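Local coordinates for protein beta-phenylalanine aminotransferase (PDB 4AO9) that probably transfers the amino group of beta-phenylalanine to a keto acid, using pyridoxal-5'-phosphate as cofactor, at residues A[170-184]-A[194-206]. Residues are numbered along the deposited sequence; the frame is centred on the assembly and turned at random.
Sequences RKIVVFSGGYHGGVL and TVPFDFLVLPYND. With PLP (pyridoxal-5'-phosphate), chain C.
Phe199 lays its ring alongside Ile172, with CE1 3.7 Å from Ile172 CG2. The two strands, 171-175 and 198-202, run parallel in the seven-stranded sheet of the large domain of a fold-type I, class-III aminotransferase. Strand 198-202 is outermost within the chain; strand 221-226 flanks 171-175 on its other side. With CG anti to the carbonyl carbon (chi1 -70°), the Phe199 side chain leans its ring toward strand 171-175, and CZ meets Leu184 CD2 at 3.7 Å. Val174 CG1 also touches this ring, and Phe197 CB sits over one face, offset toward the rim. Five backbone hydrogen bonds tie the strand pair, the first Ile172 N to Asp198 O, the last Ser176 N to Leu202 O. Across the sheet from Phe199, Val173 CG1 packs on Leu202 CD1, and Phe175 CE2 reaches Leu202 CB. Past strand 171-175 the chain carries Tyr179, His180 and Gly181 to the pyridoxal-5'-phosphate. It then returns to Val183, whose O accepts a bond from Val195 N at 3.0 Å. Water joins Gly182 O to Thr194 OG1, which also bonds Gly185 O. Lys171 turns twice near its end (chi3 -66°, chi4 -67°), bringing NZ back to the syn lone pair of Asp198 OD2 at 2.7 Å, a salt bridge.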
loop_
_atom_site.group_PDB
_atom_site.type_symbol
_atom_site.label_atom_id
_atom_site.label_comp_id
_atom_site.label_asym_id
_atom_site.label_seq_id
_atom_site.Cartn_x
_atom_site.Cartn_y
_atom_site.Cartn_z
ATOM N N ARG A 170 3.168 23.426 8.222
ATOM C CA ARG A 170 1.984 22.556 8.051
ATOM C C ARG A 170 1.236 22.660 6.728
ATOM O O ARG A 170 0.506 21.745 6.368
ATOM C CB ARG A 170 0.956 22.820 9.159
ATOM C CG ARG A 170 1.509 22.870 10.567
ATOM C CD ARG A 170 2.081 21.546 10.974
ATOM N NE ARG A 170 1.065 20.498 10.972
ATOM C CZ ARG A 170 1.333 19.199 11.029
ATOM N NH1 ARG A 170 2.593 18.773 11.088
ATOM N NH2 ARG A 170 0.338 18.324 11.035
ATOM N N LYS A 171 1.367 23.780 6.024
ATOM C CA LYS A 171 0.529 24.004 4.854
ATOM C C LYS A 171 1.116 23.346 3.615
ATOM O O LYS A 171 2.324 23.397 3.380
ATOM C CB LYS A 171 0.305 25.498 4.641
ATOM C CG LYS A 171 -0.823 25.790 3.676
ATOM C CD LYS A 171 -1.116 27.281 3.544
ATOM C CE LYS A 171 -1.662 27.900 4.832
ATOM N NZ LYS A 171 -3.031 27.414 5.220
ATOM N N ILE A 172 0.255 22.715 2.824
ATOM C CA ILE A 172 0.672 21.975 1.638
ATOM C C ILE A 172 -0.019 22.568 0.414
ATOM O O ILE A 172 -1.243 22.627 0.363
ATOM C CB ILE A 172 0.295 20.490 1.761
ATOM C CG1 ILE A 172 0.980 19.873 2.986
ATOM C CG2 ILE A 172 0.656 19.738 0.458
ATOM C CD1 ILE A 172 0.455 18.484 3.337
ATOM N N VAL A 173 0.763 23.045 -0.555
ATOM C CA VAL A 173 0.208 23.523 -1.819
ATOM C C VAL A 173 0.080 22.373 -2.807
ATOM O O VAL A 173 1.037 21.642 -3.061
ATOM C CB VAL A 173 1.076 24.660 -2.410
ATOM C CG1 VAL A 173 0.615 25.027 -3.820
ATOM C CG2 VAL A 173 1.031 25.882 -1.506
ATOM N N VAL A 174 -1.134 22.213 -3.324
ATOM C CA VAL A 174 -1.440 21.250 -4.385
ATOM C C VAL A 174 -2.246 21.970 -5.463
ATOM O O VAL A 174 -2.580 23.160 -5.317
ATOM C CB VAL A 174 -2.247 20.037 -3.847
ATOM C CG1 VAL A 174 -1.358 19.165 -2.946
ATOM C CG2 VAL A 174 -3.526 20.492 -3.118
ATOM N N PHE A 175 -2.563 21.260 -6.539
ATOM C CA PHE A 175 -3.231 21.896 -7.672
ATOM C C PHE A 175 -4.533 21.251 -8.046
ATOM O O PHE A 175 -4.709 20.040 -7.892
ATOM C CB PHE A 175 -2.258 22.053 -8.850
ATOM C CG PHE A 175 -1.090 22.888 -8.473
ATOM C CD1 PHE A 175 0.015 22.310 -7.848
ATOM C CD2 PHE A 175 -1.146 24.269 -8.588
ATOM C CE1 PHE A 175 1.067 23.104 -7.387
ATOM C CE2 PHE A 175 -0.098 25.065 -8.146
ATOM C CZ PHE A 175 1.009 24.482 -7.536
ATOM N N SER A 176 -5.464 22.095 -8.498
ATOM C CA SER A 176 -6.774 21.644 -8.951
ATOM C C SER A 176 -6.599 20.525 -9.968
ATOM O O SER A 176 -5.748 20.618 -10.859
ATOM C CB SER A 176 -7.539 22.820 -9.574
ATOM O OG SER A 176 -6.861 23.330 -10.711
ATOM N N GLY A 177 -7.382 19.461 -9.817
ATOM C CA GLY A 177 -7.262 18.293 -10.685
ATOM C C GLY A 177 -6.150 17.326 -10.304
ATOM O O GLY A 177 -6.038 16.254 -10.890
ATOM N N GLY A 178 -5.346 17.703 -9.313
ATOM C CA GLY A 178 -4.236 16.879 -8.867
ATOM C C GLY A 178 -4.683 15.534 -8.338
ATOM O O GLY A 178 -5.684 15.432 -7.618
ATOM N N TYR A 179 -3.951 14.499 -8.729
ATOM C CA TYR A 179 -4.199 13.156 -8.221
ATOM C C TYR A 179 -2.912 12.548 -7.706
ATOM O O TYR A 179 -1.952 12.338 -8.471
ATOM C CB TYR A 179 -4.843 12.229 -9.264
ATOM C CG TYR A 179 -5.095 10.854 -8.696
ATOM C CD1 TYR A 179 -6.170 10.624 -7.836
ATOM C CD2 TYR A 179 -4.218 9.805 -8.951
ATOM C CE1 TYR A 179 -6.389 9.358 -7.283
ATOM C CE2 TYR A 179 -4.430 8.531 -8.398
ATOM C CZ TYR A 179 -5.515 8.328 -7.563
ATOM O OH TYR A 179 -5.725 7.086 -7.004
ATOM N N HIS A 180 -2.921 12.216 -6.415
ATOM C CA HIS A 180 -1.712 11.727 -5.755
ATOM C C HIS A 180 -1.971 10.429 -5.003
ATOM O O HIS A 180 -1.140 9.979 -4.210
ATOM C CB HIS A 180 -1.138 12.813 -4.848
ATOM C CG HIS A 180 -0.895 14.100 -5.572
ATOM N ND1 HIS A 180 0.097 14.240 -6.519
ATOM C CD2 HIS A 180 -1.533 15.299 -5.511
ATOM C CE1 HIS A 180 0.068 15.476 -6.998
ATOM N NE2 HIS A 180 -0.907 16.136 -6.400
ATOM N N GLY A 181 -3.126 9.822 -5.282
ATOM C CA GLY A 181 -3.497 8.547 -4.677
ATOM C C GLY A 181 -4.857 8.564 -4.030
ATOM O O GLY A 181 -5.559 9.578 -4.065
ATOM N N GLY A 182 -5.193 7.436 -3.397
ATOM C CA GLY A 182 -6.554 7.167 -2.924
ATOM C C GLY A 182 -7.088 8.106 -1.869
ATOM O O GLY A 182 -8.305 8.258 -1.738
ATOM N N VAL A 183 -6.185 8.714 -1.110
ATOM C CA VAL A 183 -6.579 9.675 -0.082
ATOM C C VAL A 183 -5.908 11.024 -0.316
ATOM O O VAL A 183 -5.787 11.827 0.604
ATOM C CB VAL A 183 -6.314 9.151 1.352
ATOM C CG1 VAL A 183 -7.227 7.967 1.673
ATOM C CG2 VAL A 183 -4.842 8.756 1.521
ATOM N N LEU A 184 -5.480 11.269 -1.560
ATOM C CA LEU A 184 -4.832 12.537 -1.931
ATOM C C LEU A 184 -5.271 13.033 -3.302
ATOM O O LEU A 184 -4.456 13.194 -4.208
ATOM C CB LEU A 184 -3.304 12.390 -1.891
ATOM C CG LEU A 184 -2.641 12.117 -0.534
ATOM C CD1 LEU A 184 -1.193 11.710 -0.762
ATOM C CD2 LEU A 184 -2.709 13.333 0.387
ATOM N N THR A 194 -10.035 12.594 0.832
ATOM C CA THR A 194 -8.684 13.125 1.050
ATOM C C THR A 194 -8.393 13.392 2.524
ATOM O O THR A 194 -9.222 13.974 3.234
ATOM C CB THR A 194 -8.449 14.349 0.157
ATOM O OG1 THR A 194 -8.473 13.898 -1.199
ATOM C CG2 THR A 194 -7.108 15.013 0.440
ATOM N N VAL A 195 -7.223 12.934 2.974
ATOM C CA VAL A 195 -6.787 13.128 4.360
ATOM C C VAL A 195 -6.734 14.612 4.715
ATOM O O VAL A 195 -6.333 15.430 3.898
ATOM C CB VAL A 195 -5.401 12.478 4.607
ATOM C CG1 VAL A 195 -4.745 12.958 5.926
ATOM C CG2 VAL A 195 -5.534 10.976 4.611
ATOM N N PRO A 196 -7.133 14.956 5.945
ATOM C CA PRO A 196 -7.249 16.355 6.331
ATOM C C PRO A 196 -5.936 17.041 6.723
ATOM O O PRO A 196 -5.842 17.624 7.809
ATOM C CB PRO A 196 -8.208 16.296 7.533
ATOM C CG PRO A 196 -7.925 14.968 8.140
ATOM C CD PRO A 196 -7.686 14.056 6.977
ATOM N N PHE A 197 -4.937 16.991 5.842
ATOM C CA PHE A 197 -3.820 17.936 5.933
ATOM C C PHE A 197 -4.356 19.336 5.627
ATOM O O PHE A 197 -5.483 19.494 5.119
ATOM C CB PHE A 197 -2.731 17.607 4.902
ATOM C CG PHE A 197 -1.944 16.359 5.188
ATOM C CD1 PHE A 197 -0.885 16.366 6.101
ATOM C CD2 PHE A 197 -2.219 15.186 4.498
ATOM C CE1 PHE A 197 -0.128 15.207 6.343
ATOM C CE2 PHE A 197 -1.461 14.023 4.733
ATOM C CZ PHE A 197 -0.427 14.038 5.659
ATOM N N ASP A 198 -3.551 20.352 5.931
ATOM C CA ASP A 198 -3.889 21.724 5.570
ATOM C C ASP A 198 -3.512 22.002 4.111
ATOM O O ASP A 198 -2.421 22.496 3.830
ATOM C CB ASP A 198 -3.194 22.715 6.507
ATOM C CG ASP A 198 -3.534 24.154 6.169
ATOM O OD1 ASP A 198 -4.651 24.396 5.659
ATOM O OD2 ASP A 198 -2.675 25.023 6.395
ATOM N N PHE A 199 -4.413 21.679 3.190
ATOM C CA PHE A 199 -4.159 21.885 1.764
ATOM C C PHE A 199 -4.603 23.250 1.266
ATOM O O PHE A 199 -5.745 23.663 1.515
ATOM C CB PHE A 199 -4.876 20.816 0.935
ATOM C CG PHE A 199 -4.298 19.441 1.074
ATOM C CD1 PHE A 199 -3.023 19.150 0.593
ATOM C CD2 PHE A 199 -5.040 18.412 1.669
ATOM C CE1 PHE A 199 -2.485 17.861 0.712
ATOM C CE2 PHE A 199 -4.505 17.135 1.789
ATOM C CZ PHE A 199 -3.244 16.855 1.307
ATOM N N LEU A 200 -3.712 23.916 0.530
ATOM C CA LEU A 200 -4.057 25.112 -0.243
ATOM C C LEU A 200 -4.084 24.705 -1.716
ATOM O O LEU A 200 -3.044 24.351 -2.287
ATOM C CB LEU A 200 -3.025 26.213 -0.002
ATOM C CG LEU A 200 -3.117 27.464 -0.877
ATOM C CD1 LEU A 200 -4.472 28.160 -0.724
ATOM C CD2 LEU A 200 -1.998 28.423 -0.518
ATOM N N VAL A 201 -5.275 24.742 -2.321
ATOM C CA VAL A 201 -5.478 24.233 -3.674
ATOM C C VAL A 201 -5.471 25.395 -4.659
ATOM O O VAL A 201 -6.326 26.296 -4.583
ATOM C CB VAL A 201 -6.813 23.432 -3.802
ATOM C CG1 VAL A 201 -6.932 22.816 -5.199
ATOM C CG2 VAL A 201 -6.905 22.345 -2.730
ATOM N N LEU A 202 -4.510 25.366 -5.578
ATOM C CA LEU A 202 -4.301 26.442 -6.541
ATOM C C LEU A 202 -4.557 25.935 -7.951
ATOM O O LEU A 202 -4.496 24.735 -8.203
ATOM C CB LEU A 202 -2.863 26.963 -6.419
ATOM C CG LEU A 202 -2.447 27.561 -5.070
ATOM C CD1 LEU A 202 -1.015 28.102 -5.136
ATOM C CD2 LEU A 202 -3.407 28.663 -4.615
ATOM N N PRO A 203 -4.827 26.846 -8.896
ATOM C CA PRO A 203 -5.105 26.382 -10.257
ATOM C C PRO A 203 -3.868 25.835 -10.972
ATOM O O PRO A 203 -2.819 26.472 -10.979
ATOM C CB PRO A 203 -5.617 27.644 -10.974
ATOM C CG PRO A 203 -5.808 28.668 -9.905
ATOM C CD PRO A 203 -4.960 28.307 -8.751
ATOM N N TYR A 204 -3.994 24.658 -11.576
ATOM C CA TYR A 204 -2.894 24.119 -12.381
ATOM C C TYR A 204 -2.581 25.040 -13.560
ATOM O O TYR A 204 -3.486 25.609 -14.172
ATOM C CB TYR A 204 -3.257 22.727 -12.888
ATOM C CG TYR A 204 -2.087 21.888 -13.373
ATOM C CD1 TYR A 204 -1.127 21.402 -12.481
ATOM C CD2 TYR A 204 -1.966 21.552 -14.716
ATOM C CE1 TYR A 204 -0.074 20.604 -12.918
ATOM C CE2 TYR A 204 -0.908 20.756 -15.172
ATOM C CZ TYR A 204 0.023 20.276 -14.269
ATOM O OH TYR A 204 1.060 19.486 -14.694
ATOM N N ASN A 205 -1.294 25.187 -13.857
ATOM C CA ASN A 205 -0.820 25.976 -15.005
ATOM C C ASN A 205 -1.094 27.469 -14.924
ATOM O O ASN A 205 -1.094 28.148 -15.939
ATOM C CB ASN A 205 -1.316 25.381 -16.342
ATOM C CG ASN A 205 -0.399 24.296 -16.848
ATOM O OD1 ASN A 205 0.789 24.305 -16.543
ATOM N ND2 ASN A 205 -0.935 23.352 -17.624
ATOM N N ASP A 206 -1.320 27.970 -13.716
ATOM C CA ASP A 206 -1.438 29.407 -13.487
ATOM C C ASP A 206 -0.218 29.879 -12.711
ATOM O O ASP A 206 -0.193 29.842 -11.476
ATOM C CB ASP A 206 -2.731 29.710 -12.733
ATOM C CG ASP A 206 -2.989 31.200 -12.564
ATOM O OD1 ASP A 206 -2.054 32.015 -12.755
ATOM O OD2 ASP A 206 -4.141 31.540 -12.226
HETATM N N1 PLP C . 0.125 9.673 -8.216
HETATM C C2 PLP C . -0.057 9.555 -9.530
HETATM C C2A PLP C . 0.365 10.738 -10.403
HETATM C C3 PLP C . -0.597 8.382 -10.067
HETATM O O3 PLP C . -0.743 8.303 -11.300
HETATM C C4 PLP C . -0.969 7.304 -9.246
HETATM C C4A PLP C . -1.547 5.981 -9.787
HETATM C C5 PLP C . -0.785 7.500 -7.859
HETATM C C6 PLP C . -0.239 8.693 -7.384
HETATM C C5A PLP C . -1.172 6.412 -6.840
HETATM O O4P PLP C . -0.474 5.240 -6.894
HETATM P P PLP C . -1.178 3.933 -6.267
HETATM O O1P PLP C . -2.461 3.636 -7.133
HETATM O O2P PLP C . -1.596 4.239 -4.786
HETATM O O3P PLP C . -0.137 2.865 -6.307
HETATM O O HOH W 1 -1.082 19.722 7.203
HETATM O O HOH W 2 -8.990 11.190 -2.039
#